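Local coordinates for protein proabylysin (Pyrococcus abyssi, PDB 4JIU) that is the zymogen of a soluble zinc-dependent metallopeptidase of the minigluzincin type, probably cleaving peptide bonds once activated, at residues G38-D43 against I59-H64; M28-V33 against F55-H60; D4-A9 against V19-R24; S75-V80 against R88-E93. The protein carries 1 engineered substitution. All blocks are in the same frame, centred on the assembly; numbering follows the deposited sequence.

Contact 1: residues G38-D43 against I59-H64; sequences GTITLD and IHELAH. With ZN (zinc ion), chain B.
With CG1 beside its backbone N (chi1 -59°) and the chain running straight on to CD1 (chi2 169°), I40 reaches from the central strand 39-42 to the helix carrying the HExxH zinc motif, where it meets E61 and L62. Its two branches are shared out. CD1 lies 3.8 Å from L62 CD2 in one of that residue's two conformers, the side chains roughly perpendicular, while CG2 rests 4.0 Å from E61 CB. E61 thus offers the strand its aliphatic base; a bend at chi2 (-57°) carries the carboxylate away. Cutting I40 back to an alanine would probably leave E61 CB and the L62 side chain without their apolar partner at this buried point. V19 also packs on I40, and A9 and L13 of helix 2-13 pack on L62. Two other residues of the motif serve the metal, with H72 and V105 completing the site: H60 NE2 and H64 NE2, one turn apart, each stand 2.0 Å from the zinc.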
loop_
_atom_site.group_PDB
_atom_site.type_symbol
_atom_site.label_atom_id
_atom_site.label_comp_id
_atom_site.label_asym_id
_atom_site.label_seq_id
_atom_site.Cartn_x
_atom_site.Cartn_y
_atom_site.Cartn_z
ATOM N N GLY A 38 11.859 -7.281 0.440
ATOM C CA GLY A 38 10.576 -7.556 1.038
ATOM C C GLY A 38 10.227 -6.537 2.121
ATOM O O GLY A 38 9.924 -6.901 3.262
ATOM N N THR A 39 10.248 -5.261 1.742
ATOM C CA THR A 39 9.940 -4.190 2.675
ATOM C C THR A 39 8.933 -3.230 2.034
ATOM O O THR A 39 8.853 -3.093 0.816
ATOM C CB THR A 39 11.174 -3.390 3.110
ATOM O OG1 THR A 39 11.750 -2.728 1.949
ATOM C CG2 THR A 39 12.219 -4.294 3.762
ATOM N N ILE A 40 8.213 -2.581 2.917
ATOM C CA ILE A 40 7.352 -1.444 2.580
ATOM C C ILE A 40 7.846 -0.265 3.413
ATOM O O ILE A 40 7.899 -0.398 4.637
ATOM C CB ILE A 40 5.879 -1.718 2.849
ATOM C CG1 ILE A 40 5.339 -2.923 2.078
ATOM C CG2 ILE A 40 5.101 -0.419 2.617
ATOM C CD1 ILE A 40 3.974 -3.402 2.483
ATOM N N THR A 41 8.231 0.822 2.778
ATOM C CA THR A 41 8.631 2.034 3.490
ATOM C C THR A 41 7.549 3.065 3.343
ATOM O O THR A 41 7.065 3.336 2.240
ATOM C CB THR A 41 9.964 2.521 2.913
ATOM O OG1 THR A 41 10.970 1.508 3.072
ATOM C CG2 THR A 41 10.430 3.754 3.672
ATOM N N LEU A 42 7.144 3.654 4.484
ATOM C CA LEU A 42 6.079 4.603 4.566
ATOM C C LEU A 42 6.639 5.911 5.116
ATOM O O LEU A 42 7.372 5.890 6.115
ATOM C CB LEU A 42 4.993 4.168 5.557
ATOM C CG LEU A 42 4.393 2.758 5.311
ATOM C CD1 LEU A 42 3.500 2.424 6.488
ATOM C CD2 LEU A 42 3.710 2.706 3.968
ATOM N N ASP A 43 6.221 7.001 4.555
ATOM C CA ASP A 43 6.496 8.327 5.134
ATOM C C ASP A 43 5.709 8.477 6.423
ATOM O O ASP A 43 4.600 7.963 6.506
ATOM C CB ASP A 43 6.107 9.405 4.149
ATOM C CG ASP A 43 6.489 10.777 4.625
ATOM O OD1 ASP A 43 5.666 11.397 5.334
ATOM O OD2 ASP A 43 7.613 11.228 4.320
ATOM N N ILE A 59 -2.216 -2.293 1.106
ATOM C CA ILE A 59 -2.689 -3.196 0.074
ATOM C C ILE A 59 -2.032 -2.864 -1.258
ATOM O O ILE A 59 -1.624 -3.817 -1.968
ATOM C CB ILE A 59 -4.215 -3.178 0.002
ATOM C CG1 ILE A 59 -4.885 -3.889 1.186
ATOM C CG2 ILE A 59 -4.716 -3.726 -1.335
ATOM C CD1 ILE A 59 -4.747 -5.395 1.170
ATOM N N HIS A 60 -1.948 -1.600 -1.613
ATOM C CA HIS A 60 -1.323 -1.186 -2.859
ATOM C C HIS A 60 0.106 -1.656 -2.905
ATOM O O HIS A 60 0.588 -2.214 -3.913
ATOM C CB HIS A 60 -1.475 0.332 -2.990
ATOM C CG HIS A 60 -0.883 0.873 -4.260
ATOM N ND1 HIS A 60 -1.668 1.377 -5.270
ATOM C CD2 HIS A 60 0.371 1.050 -4.737
ATOM C CE1 HIS A 60 -0.923 1.806 -6.282
ATOM N NE2 HIS A 60 0.358 1.581 -5.978
ATOM N N GLU A 61 0.844 -1.382 -1.829
ATOM C CA GLU A 61 2.258 -1.762 -1.831
ATOM C C GLU A 61 2.471 -3.287 -1.788
ATOM O O GLU A 61 3.299 -3.821 -2.493
ATOM C CB GLU A 61 3.005 -1.043 -0.733
ATOM C CG GLU A 61 2.981 0.471 -0.866
ATOM C CD GLU A 61 3.523 0.993 -2.173
ATOM O OE1 GLU A 61 4.299 0.369 -2.901
ATOM O OE2 GLU A 61 3.125 2.153 -2.495
ATOM N N LEU A 62 1.646 -3.992 -1.007
ATOM C CA LEU A 62 1.695 -5.431 -0.975
ATOM C C LEU A 62 1.342 -6.001 -2.356
ATOM O O LEU A 62 1.931 -7.014 -2.755
ATOM C CB LEU A 62 0.754 -6.072 0.050
ATOM C CG LEU A 62 1.205 -5.961 1.493
ATOM C CD1 LEU A 62 0.086 -6.370 2.421
ATOM C CD2 LEU A 62 2.445 -6.803 1.772
ATOM N N ALA A 63 0.413 -5.388 -3.079
ATOM C CA ALA A 63 0.058 -5.825 -4.403
ATOM C C ALA A 63 1.224 -5.727 -5.361
ATOM O O ALA A 63 1.418 -6.598 -6.219
ATOM C CB ALA A 63 -1.161 -5.056 -4.924
ATOM N N HIS A 64 2.057 -4.702 -5.222
ATOM C CA HIS A 64 3.282 -4.609 -6.038
ATOM C C HIS A 64 4.144 -5.825 -5.788
ATOM O O HIS A 64 4.649 -6.481 -6.691
ATOM C CB HIS A 64 4.064 -3.339 -5.729
ATOM C CG HIS A 64 3.582 -2.137 -6.452
ATOM N ND1 HIS A 64 3.594 -2.071 -7.839
ATOM C CD2 HIS A 64 3.124 -0.944 -6.011
ATOM C CE1 HIS A 64 3.116 -0.873 -8.178
ATOM N NE2 HIS A 64 2.807 -0.147 -7.098
HETATM ZN ZN ZN B . 1.906 1.630 -7.215
#

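Contact 2: residues M28-V33 against F55-H60; sequences MSIARV and FYILIH. With ZN (zinc ion), chain B.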
loop_
_atom_site.group_PDB
_atom_site.type_symbol
_atom_site.label_atom_id
_atom_site.label_comp_id
_atom_site.label_asym_id
_atom_site.label_seq_id
_atom_site.Cartn_x
_atom_site.Cartn_y
_atom_site.Cartn_z
ATOM N N MET A 28 9.790 12.131 -2.402
ATOM C CA MET A 28 9.108 12.085 -3.691
ATOM C C MET A 28 7.821 11.306 -3.664
ATOM O O MET A 28 7.073 11.413 -4.629
ATOM C CB MET A 28 10.041 11.453 -4.694
ATOM C CG MET A 28 11.231 12.334 -4.983
ATOM S SD MET A 28 10.846 14.008 -5.484
ATOM C CE MET A 28 10.061 13.784 -7.068
ATOM N N SER A 29 7.553 10.555 -2.588
ATOM C CA SER A 29 6.350 9.782 -2.426
ATOM C C SER A 29 5.999 9.652 -0.952
ATOM O O SER A 29 6.724 10.146 -0.083
ATOM C CB SER A 29 6.546 8.375 -3.047
ATOM O OG SER A 29 7.269 7.510 -2.228
ATOM N N ILE A 30 4.919 8.930 -0.715
ATOM C CA ILE A 30 4.603 8.584 0.659
ATOM C C ILE A 30 4.768 7.101 0.969
ATOM O O ILE A 30 4.631 6.736 2.121
ATOM C CB ILE A 30 3.153 8.979 0.999
ATOM C CG1 ILE A 30 2.166 8.158 0.126
ATOM C CG2 ILE A 30 3.051 10.480 0.885
ATOM C CD1 ILE A 30 0.755 8.656 0.335
ATOM N N ALA A 31 5.039 6.275 -0.038
ATOM C CA ALA A 31 5.246 4.848 0.202
ATOM C C ALA A 31 5.897 4.225 -0.992
ATOM O O ALA A 31 5.618 4.593 -2.125
ATOM C CB ALA A 31 3.914 4.184 0.476
ATOM N N ARG A 32 6.727 3.213 -0.703
ATOM C CA ARG A 32 7.348 2.439 -1.783
ATOM C C ARG A 32 7.750 1.058 -1.241
ATOM O O ARG A 32 7.659 0.857 -0.043
ATOM C CB ARG A 32 8.550 3.154 -2.344
ATOM C CG ARG A 32 9.667 3.239 -1.317
ATOM C CD ARG A 32 10.902 3.882 -1.856
ATOM N NE ARG A 32 11.946 4.088 -0.874
ATOM C CZ ARG A 32 12.724 5.147 -0.772
ATOM N NH1 ARG A 32 12.657 6.198 -1.593
ATOM N NH2 ARG A 32 13.672 5.263 0.161
ATOM N N VAL A 33 8.111 0.145 -2.109
ATOM C CA VAL A 33 8.560 -1.179 -1.720
ATOM C C VAL A 33 9.997 -1.422 -2.149
ATOM O O VAL A 33 10.557 -0.803 -3.039
ATOM C CB VAL A 33 7.688 -2.307 -2.304
ATOM C CG1 VAL A 33 6.240 -2.113 -1.834
ATOM C CG2 VAL A 33 7.797 -2.445 -3.791
ATOM N N PHE A 55 -4.872 1.424 5.137
ATOM C CA PHE A 55 -5.031 0.069 4.625
ATOM C C PHE A 55 -4.847 0.056 3.102
ATOM O O PHE A 55 -4.238 -0.865 2.570
ATOM C CB PHE A 55 -6.401 -0.500 5.013
ATOM C CG PHE A 55 -6.477 -2.003 4.928
ATOM C CD1 PHE A 55 -5.610 -2.809 5.672
ATOM C CD2 PHE A 55 -7.435 -2.606 4.108
ATOM C CE1 PHE A 55 -5.715 -4.164 5.628
ATOM C CE2 PHE A 55 -7.537 -4.009 4.103
ATOM C CZ PHE A 55 -6.673 -4.761 4.850
ATOM N N TYR A 56 -5.397 1.053 2.404
ATOM C CA TYR A 56 -5.182 1.128 0.959
ATOM C C TYR A 56 -3.713 1.121 0.620
ATOM O O TYR A 56 -3.251 0.467 -0.284
ATOM C CB TYR A 56 -5.940 2.339 0.335
ATOM C CG TYR A 56 -5.596 2.387 -1.127
ATOM C CD1 TYR A 56 -6.204 1.472 -1.999
ATOM C CD2 TYR A 56 -4.636 3.190 -1.679
ATOM C CE1 TYR A 56 -5.899 1.453 -3.311
ATOM C CE2 TYR A 56 -4.271 3.130 -2.984
ATOM C CZ TYR A 56 -4.908 2.247 -3.829
ATOM O OH TYR A 56 -4.601 2.166 -5.159
ATOM N N ILE A 57 -2.944 2.007 1.291
ATOM C CA ILE A 57 -1.525 2.082 1.000
ATOM C C ILE A 57 -0.847 0.725 1.186
ATOM O O ILE A 57 -0.048 0.316 0.351
ATOM C CB ILE A 57 -0.854 3.200 1.833
ATOM C CG1 ILE A 57 -1.403 4.571 1.408
ATOM C CG2 ILE A 57 0.653 3.106 1.720
ATOM C CD1 ILE A 57 -1.063 5.674 2.323
ATOM N N LEU A 58 -1.125 0.061 2.300
ATOM C CA LEU A 58 -0.541 -1.244 2.542
ATOM C C LEU A 58 -0.931 -2.237 1.478
ATOM O O LEU A 58 -0.095 -3.026 1.010
ATOM C CB LEU A 58 -0.908 -1.730 3.941
ATOM C CG LEU A 58 -0.249 -0.954 5.080
ATOM C CD1 LEU A 58 -0.772 -1.465 6.417
ATOM C CD2 LEU A 58 1.250 -1.028 5.079
ATOM N N ILE A 59 -2.216 -2.293 1.106
ATOM C CA ILE A 59 -2.689 -3.196 0.074
ATOM C C ILE A 59 -2.032 -2.864 -1.258
ATOM O O ILE A 59 -1.624 -3.817 -1.968
ATOM C CB ILE A 59 -4.215 -3.178 0.002
ATOM C CG1 ILE A 59 -4.885 -3.889 1.186
ATOM C CG2 ILE A 59 -4.716 -3.726 -1.335
ATOM C CD1 ILE A 59 -4.747 -5.395 1.170
ATOM N N HIS A 60 -1.948 -1.600 -1.613
ATOM C CA HIS A 60 -1.323 -1.186 -2.859
ATOM C C HIS A 60 0.106 -1.656 -2.905
ATOM O O HIS A 60 0.588 -2.214 -3.913
ATOM C CB HIS A 60 -1.475 0.332 -2.990
ATOM C CG HIS A 60 -0.883 0.873 -4.260
ATOM N ND1 HIS A 60 -1.668 1.377 -5.270
ATOM C CD2 HIS A 60 0.371 1.050 -4.737
ATOM C CE1 HIS A 60 -0.923 1.806 -6.282
ATOM N NE2 HIS A 60 0.358 1.581 -5.978
HETATM ZN ZN ZN B . 1.906 1.630 -7.215
#
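I57 turns both of its branches to residues 30 and 31, at the start of the edge strand, and this joins the mixed sheet of this minigluzincin to the zinc-binding helix 51-67. The two branches go to successive residues. I57 CG2 packs 3.7 Å from A31 CB, where the methyl of the strand points toward the helix. I57 CD1 reaches the neighbouring I30, meeting its CD1 at 4.0 Å. The I30 and I57 side chains are set nearly perpendicular, so they touch through their terminal methyls and do not lie alongside each other. I30 gets there by placing CG1 between the backbone N and the carbonyl carbon (chi1 64°), which brings its far end round to the helix. I96 of helix 88-100 packs against both isoleucines, and L49 adds to the apolar surroundings of I57. A31 also makes a backbone hydrogen bond with V105, the C-terminal residue that binds the zinc, an arrangement consistent with a chain end laid along the active-site strand in a zymogen. On the helix, Y56 is placed one turn before H60 and, together with the zinc, restrains the rotation of that metal ligand's ring: H60 ND1 donates to Y56 OH at 3.0 Å with an N-H...O angle of 161°, the hydroxyl lying 12° out of the imidazole plane.

Contact 3: residues D4-A9 against V19-R24; sequences DLLEHA and VKVRIR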
loop_
_atom_site.group_PDB
_atom_site.type_symbol
_atom_site.label_atom_id
_atom_site.label_comp_id
_atom_site.label_asym_id
_atom_site.label_seq_id
_atom_site.Cartn_x
_atom_site.Cartn_y
_atom_site.Cartn_z
ATOM N N ASP A 4 -0.683 -4.484 12.722
ATOM C CA ASP A 4 -1.929 -5.253 12.658
ATOM C C ASP A 4 -2.604 -5.127 11.306
ATOM O O ASP A 4 -3.148 -6.126 10.767
ATOM C CB ASP A 4 -2.866 -4.764 13.756
ATOM C CG ASP A 4 -2.167 -4.979 15.095
ATOM O OD1 ASP A 4 -2.381 -6.045 15.697
ATOM O OD2 ASP A 4 -1.407 -4.060 15.472
ATOM N N LEU A 5 -2.557 -3.925 10.720
ATOM C CA LEU A 5 -3.130 -3.775 9.378
ATOM C C LEU A 5 -2.441 -4.621 8.342
ATOM O O LEU A 5 -3.042 -5.239 7.489
ATOM C CB LEU A 5 -3.094 -2.301 8.929
ATOM C CG LEU A 5 -3.976 -1.319 9.680
ATOM C CD1 LEU A 5 -3.850 0.115 9.165
ATOM C CD2 LEU A 5 -5.411 -1.753 9.587
ATOM N N LEU A 6 -1.105 -4.629 8.448
ATOM C CA LEU A 6 -0.338 -5.435 7.520
ATOM C C LEU A 6 -0.664 -6.932 7.589
ATOM O O LEU A 6 -0.795 -7.576 6.546
ATOM C CB LEU A 6 1.156 -5.216 7.820
ATOM C CG LEU A 6 2.128 -6.018 6.980
ATOM C CD1 LEU A 6 2.119 -5.442 5.574
ATOM C CD2 LEU A 6 3.497 -5.999 7.635
ATOM N N GLU A 7 -0.870 -7.439 8.801
ATOM C CA GLU A 7 -1.233 -8.864 8.910
ATOM C C GLU A 7 -2.575 -9.130 8.250
ATOM O O GLU A 7 -2.761 -10.145 7.569
ATOM C CB GLU A 7 -1.206 -9.238 10.364
ATOM C CG GLU A 7 -1.046 -10.623 10.898
ATOM C CD GLU A 7 -0.883 -10.656 12.406
ATOM O OE1 GLU A 7 -1.894 -10.516 13.133
ATOM O OE2 GLU A 7 0.250 -10.833 12.929
ATOM N N HIS A 8 -3.536 -8.243 8.469
ATOM C CA HIS A 8 -4.852 -8.395 7.820
ATOM C C HIS A 8 -4.701 -8.325 6.307
ATOM O O HIS A 8 -5.370 -9.075 5.600
ATOM C CB HIS A 8 -5.828 -7.317 8.312
ATOM C CG HIS A 8 -6.309 -7.462 9.703
ATOM N ND1 HIS A 8 -6.908 -8.599 10.172
ATOM C CD2 HIS A 8 -6.295 -6.585 10.736
ATOM C CE1 HIS A 8 -7.240 -8.435 11.447
ATOM N NE2 HIS A 8 -6.878 -7.217 11.813
ATOM N N ALA A 9 -3.885 -7.433 5.793
ATOM C CA ALA A 9 -3.674 -7.321 4.355
ATOM C C ALA A 9 -3.056 -8.563 3.769
ATOM O O ALA A 9 -3.488 -9.045 2.710
ATOM C CB ALA A 9 -2.814 -6.072 4.096
ATOM N N VAL A 19 7.125 -9.556 5.179
ATOM C CA VAL A 19 7.316 -8.170 4.707
ATOM C C VAL A 19 7.488 -7.291 5.929
ATOM O O VAL A 19 6.699 -7.365 6.879
ATOM C CB VAL A 19 6.083 -7.777 3.853
ATOM C CG1 VAL A 19 6.185 -6.297 3.520
ATOM C CG2 VAL A 19 6.001 -8.648 2.631
ATOM N N LYS A 20 8.484 -6.449 5.895
ATOM C CA LYS A 20 8.797 -5.536 6.968
ATOM C C LYS A 20 8.371 -4.124 6.603
ATOM O O LYS A 20 8.675 -3.672 5.506
ATOM C CB LYS A 20 10.302 -5.555 7.284
ATOM C CG LYS A 20 10.894 -6.903 7.487
ATOM C CD LYS A 20 10.276 -7.696 8.620
ATOM C CE LYS A 20 10.914 -9.108 8.687
ATOM N NZ LYS A 20 10.292 -9.896 9.772
ATOM N N VAL A 21 7.761 -3.453 7.538
ATOM C CA VAL A 21 7.368 -2.061 7.365
ATOM C C VAL A 21 8.393 -1.144 8.038
ATOM O O VAL A 21 8.764 -1.356 9.207
ATOM C CB VAL A 21 5.947 -1.781 7.886
ATOM C CG1 VAL A 21 5.626 -0.299 7.739
ATOM C CG2 VAL A 21 4.911 -2.566 7.114
ATOM N N ARG A 22 8.874 -0.165 7.331
ATOM C CA ARG A 22 9.779 0.847 7.820
ATOM C C ARG A 22 9.150 2.190 7.662
ATOM O O ARG A 22 8.481 2.466 6.679
ATOM C CB ARG A 22 11.091 0.854 7.014
ATOM C CG ARG A 22 11.999 -0.184 7.624
ATOM C CD ARG A 22 11.868 -1.466 6.805
ATOM N NE ARG A 22 13.053 -2.163 7.292
ATOM C CZ ARG A 22 14.277 -1.754 6.882
ATOM N NH1 ARG A 22 15.314 -2.395 7.369
ATOM N NH2 ARG A 22 14.449 -0.758 6.003
ATOM N N ILE A 23 9.339 3.043 8.648
ATOM C CA ILE A 23 8.857 4.411 8.568
ATOM C C ILE A 23 10.046 5.308 8.336
ATOM O O ILE A 23 10.967 5.308 9.176
ATOM C CB ILE A 23 8.108 4.750 9.852
ATOM C CG1 ILE A 23 7.125 3.678 10.290
ATOM C CG2 ILE A 23 7.477 6.135 9.693
ATOM C CD1 ILE A 23 6.067 3.413 9.263
ATOM N N ARG A 24 10.079 6.071 7.259
ATOM C CA ARG A 24 11.204 6.914 6.908
ATOM C C ARG A 24 10.676 8.122 6.173
ATOM O O ARG A 24 9.752 7.957 5.374
ATOM C CB ARG A 24 12.175 6.213 5.932
ATOM C CG ARG A 24 12.794 4.960 6.454
ATOM C CD ARG A 24 13.976 5.219 7.347
ATOM N NE ARG A 24 14.688 3.979 7.635
ATOM C CZ ARG A 24 14.322 3.014 8.467
ATOM N NH1 ARG A 24 13.192 3.213 9.118
ATOM N NH2 ARG A 24 15.074 1.914 8.633
#
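Of residues 4-9, it is L6, through CD2, that makes the close contacts with residues 19-24, and this methyl touches two things at once. L6 CD2 sits 3.7 Å from V21 CG2, and it lies 3.6 Å from V19 O, a van der Waals approach of a methyl to a backbone carbonyl. The L6 and V21 side chains run antiparallel where these methyls touch. L6 has CG opposite the backbone N (chi1 178°), which sends the branched end out from the helix toward the strand. V19 also points its side chain at the helix, more loosely, and no polar bond joins the two segments. The next shell holds both partners in place. The strand is fixed by backbone hydrogen bonds from K20 and R22 to residues of strand 39-42, with V19 packing on I40 and V21 on L42. The helix is fixed through A9, which packs on F55, I59 and L62, and through L5 on L58, all of helix 51-67. Helix 2-13 thus packs against the edge strand 20-23 of the mixed sheet, beside helix 51-67, a helix-on-sheet layer of the alpha/beta kind, consistent with a minigluzincin domain.

Contact 4: residues S75-V80 against R88-E93; sequences SFWREV and RAKEIE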
loop_
_atom_site.group_PDB
_atom_site.type_symbol
_atom_site.label_atom_id
_atom_site.label_comp_id
_atom_site.label_asym_id
_atom_site.label_seq_id
_atom_site.Cartn_x
_atom_site.Cartn_y
_atom_site.Cartn_z
ATOM N N SER A 75 -3.029 -7.611 -13.310
ATOM C CA SER A 75 -2.885 -8.540 -12.176
ATOM C C SER A 75 -2.598 -7.778 -10.894
ATOM O O SER A 75 -3.031 -8.220 -9.822
ATOM C CB SER A 75 -1.773 -9.541 -12.490
ATOM O OG SER A 75 -0.600 -8.789 -12.762
ATOM N N PHE A 76 -1.924 -6.641 -10.990
ATOM C CA PHE A 76 -1.781 -5.768 -9.821
ATOM C C PHE A 76 -3.124 -5.365 -9.274
ATOM O O PHE A 76 -3.436 -5.463 -8.089
ATOM C CB PHE A 76 -0.917 -4.548 -10.256
ATOM C CG PHE A 76 -0.898 -3.472 -9.199
ATOM C CD1 PHE A 76 0.052 -3.528 -8.163
ATOM C CD2 PHE A 76 -1.800 -2.426 -9.224
ATOM C CE1 PHE A 76 0.046 -2.584 -7.172
ATOM C CE2 PHE A 76 -1.825 -1.503 -8.204
ATOM C CZ PHE A 76 -0.913 -1.582 -7.205
ATOM N N TRP A 77 -3.987 -4.825 -10.155
ATOM C CA TRP A 77 -5.268 -4.319 -9.723
ATOM C C TRP A 77 -6.165 -5.439 -9.214
ATOM O O TRP A 77 -6.959 -5.236 -8.328
ATOM C CB TRP A 77 -5.988 -3.488 -10.789
ATOM C CG TRP A 77 -5.326 -2.186 -11.008
ATOM C CD1 TRP A 77 -4.718 -1.758 -12.147
ATOM C CD2 TRP A 77 -5.143 -1.108 -10.068
ATOM N NE1 TRP A 77 -4.175 -0.508 -12.028
ATOM C CE2 TRP A 77 -4.426 -0.076 -10.727
ATOM C CE3 TRP A 77 -5.492 -0.900 -8.738
ATOM C CZ2 TRP A 77 -4.064 1.144 -10.119
ATOM C CZ3 TRP A 77 -5.147 0.306 -8.125
ATOM C CH2 TRP A 77 -4.442 1.298 -8.814
ATOM N N ARG A 78 -6.003 -6.671 -9.771
ATOM C CA ARG A 78 -6.764 -7.794 -9.236
ATOM C C ARG A 78 -6.477 -8.038 -7.747
ATOM O O ARG A 78 -7.392 -8.344 -6.987
ATOM C CB ARG A 78 -6.432 -9.059 -10.010
ATOM C CG ARG A 78 -6.915 -10.398 -9.586
ATOM C CD ARG A 78 -6.856 -11.454 -10.683
ATOM N NE ARG A 78 -5.600 -12.204 -10.752
ATOM C CZ ARG A 78 -4.701 -12.274 -11.723
ATOM N NH1 ARG A 78 -4.823 -11.594 -12.870
ATOM N NH2 ARG A 78 -3.604 -13.028 -11.600
ATOM N N GLU A 79 -5.218 -7.858 -7.345
ATOM C CA GLU A 79 -4.913 -8.032 -5.923
ATOM C C GLU A 79 -5.594 -6.929 -5.113
ATOM O O GLU A 79 -6.194 -7.167 -4.074
ATOM C CB GLU A 79 -3.410 -7.997 -5.689
ATOM C CG GLU A 79 -2.661 -9.123 -6.365
ATOM C CD GLU A 79 -3.077 -10.486 -5.864
ATOM O OE1 GLU A 79 -3.630 -10.637 -4.750
ATOM O OE2 GLU A 79 -2.735 -11.470 -6.573
ATOM N N VAL A 80 -5.452 -5.671 -5.538
ATOM C CA VAL A 80 -6.079 -4.532 -4.836
ATOM C C VAL A 80 -7.573 -4.728 -4.675
ATOM O O VAL A 80 -8.144 -4.434 -3.610
ATOM C CB VAL A 80 -5.739 -3.218 -5.577
ATOM C CG1 VAL A 80 -6.523 -2.069 -5.003
ATOM C CG2 VAL A 80 -4.251 -2.934 -5.576
ATOM N N ARG A 88 -13.369 2.048 -6.207
ATOM C CA ARG A 88 -12.982 2.491 -4.830
ATOM C C ARG A 88 -11.499 2.794 -4.714
ATOM O O ARG A 88 -11.174 3.750 -4.012
ATOM C CB ARG A 88 -13.400 1.419 -3.809
ATOM C CG ARG A 88 -13.220 1.845 -2.357
ATOM C CD ARG A 88 -14.107 3.017 -2.024
ATOM N NE ARG A 88 -14.224 3.247 -0.591
ATOM C CZ ARG A 88 -15.078 4.080 -0.088
ATOM N NH1 ARG A 88 -15.917 4.745 -0.868
ATOM N NH2 ARG A 88 -15.112 4.260 1.200
ATOM N N ALA A 89 -10.592 2.038 -5.346
ATOM C CA ALA A 89 -9.176 2.378 -5.170
ATOM C C ALA A 89 -8.862 3.769 -5.626
ATOM O O ALA A 89 -8.120 4.513 -4.991
ATOM C CB ALA A 89 -8.310 1.418 -6.008
ATOM N N LYS A 90 -9.417 4.189 -6.766
ATOM C CA LYS A 90 -9.121 5.534 -7.248
ATOM C C LYS A 90 -9.745 6.562 -6.330
ATOM O O LYS A 90 -9.154 7.622 -6.162
ATOM C CB LYS A 90 -9.578 5.668 -8.698
ATOM C CG LYS A 90 -8.602 5.032 -9.699
ATOM C CD LYS A 90 -7.265 5.792 -9.787
ATOM C CE LYS A 90 -6.113 4.876 -10.185
ATOM N NZ LYS A 90 -4.770 5.503 -10.018
ATOM N N GLU A 91 -10.898 6.319 -5.752
ATOM C CA GLU A 91 -11.534 7.228 -4.795
ATOM C C GLU A 91 -10.618 7.418 -3.564
ATOM O O GLU A 91 -10.377 8.532 -3.078
ATOM C CB GLU A 91 -12.890 6.744 -4.357
ATOM C CG GLU A 91 -13.593 7.554 -3.301
ATOM C CD GLU A 91 -13.722 9.031 -3.585
ATOM O OE1 GLU A 91 -13.886 9.366 -4.787
ATOM O OE2 GLU A 91 -13.662 9.793 -2.575
ATOM N N ILE A 92 -10.093 6.326 -3.033
ATOM C CA ILE A 92 -9.223 6.430 -1.858
ATOM C C ILE A 92 -7.921 7.103 -2.252
ATOM O O ILE A 92 -7.381 7.922 -1.499
ATOM C CB ILE A 92 -9.058 5.064 -1.202
ATOM C CG1 ILE A 92 -10.385 4.501 -0.711
ATOM C CG2 ILE A 92 -8.024 5.138 -0.089
ATOM C CD1 ILE A 92 -11.260 5.370 0.177
ATOM N N GLU A 93 -7.318 6.764 -3.380
ATOM C CA GLU A 93 -6.158 7.491 -3.842
ATOM C C GLU A 93 -6.396 8.991 -3.929
ATOM O O GLU A 93 -5.539 9.766 -3.539
ATOM C CB GLU A 93 -5.725 6.990 -5.217
ATOM C CG GLU A 93 -5.028 5.668 -5.181
ATOM C CD GLU A 93 -4.436 5.281 -6.521
ATOM O OE1 GLU A 93 -4.056 4.113 -6.609
ATOM O OE2 GLU A 93 -4.308 6.053 -7.499
#
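E93 OE1, which faces the rim of W77, is hydrogen-bonded to Y56 OH of helix 51-67, while E93 OE2 takes a 2.6 Å salt bridge from K90 NZ, met on the syn side but 32° out of the carboxylate plane. With both oxygens gripped, the carboxylate is held at the indole edge: W77 CH2 lies 3.6 Å from E93 OE1, near the ring plane, the two planes 39° apart. K90 bends at chi2 and brings CE across the same ring corner. A89 CB touches both W77 CZ3 and V80 CG1, 4.0 Å from each. One indole face is covered by F76 CD2, over its centre. Helices 75-80 and 88-93 run at 82° to each other, their axes 11.9 Å apart, so contact is made by side chains. Replacing E93 with an alanine would probably leave Y56 OH and K90 NZ without their carboxylate and W77 CH2 facing a gap. Since Y56 is the hydrogen-bond partner of zinc ligand H60 and W77 packs on H72, this corner forms part of the second shell of the zinc site.

Along the chain contact 3 closes first, and contact 4 opens last; contacts 1 and 2 lie between and overlap on helix 51-67, sharing I59 and H60. Strands 20-23, 39-42 and 31-34 form one mixed sheet in that order, so contacts 3, 1 and 2 reach successive strands of it, with centres of contacts 1 and 2 about 5 Å apart and of 1 and 3 about 8 Å. Contact 4 sits across the zinc helix, about 18 Å from contact 3 (centres) and on the opposite side of the chain's centre. Helix 51-67 therefore holds the sheet on one side and helices 74-80 and 88-100 on another, with the zinc bound by H60 and H64 of that helix, H72 and V105.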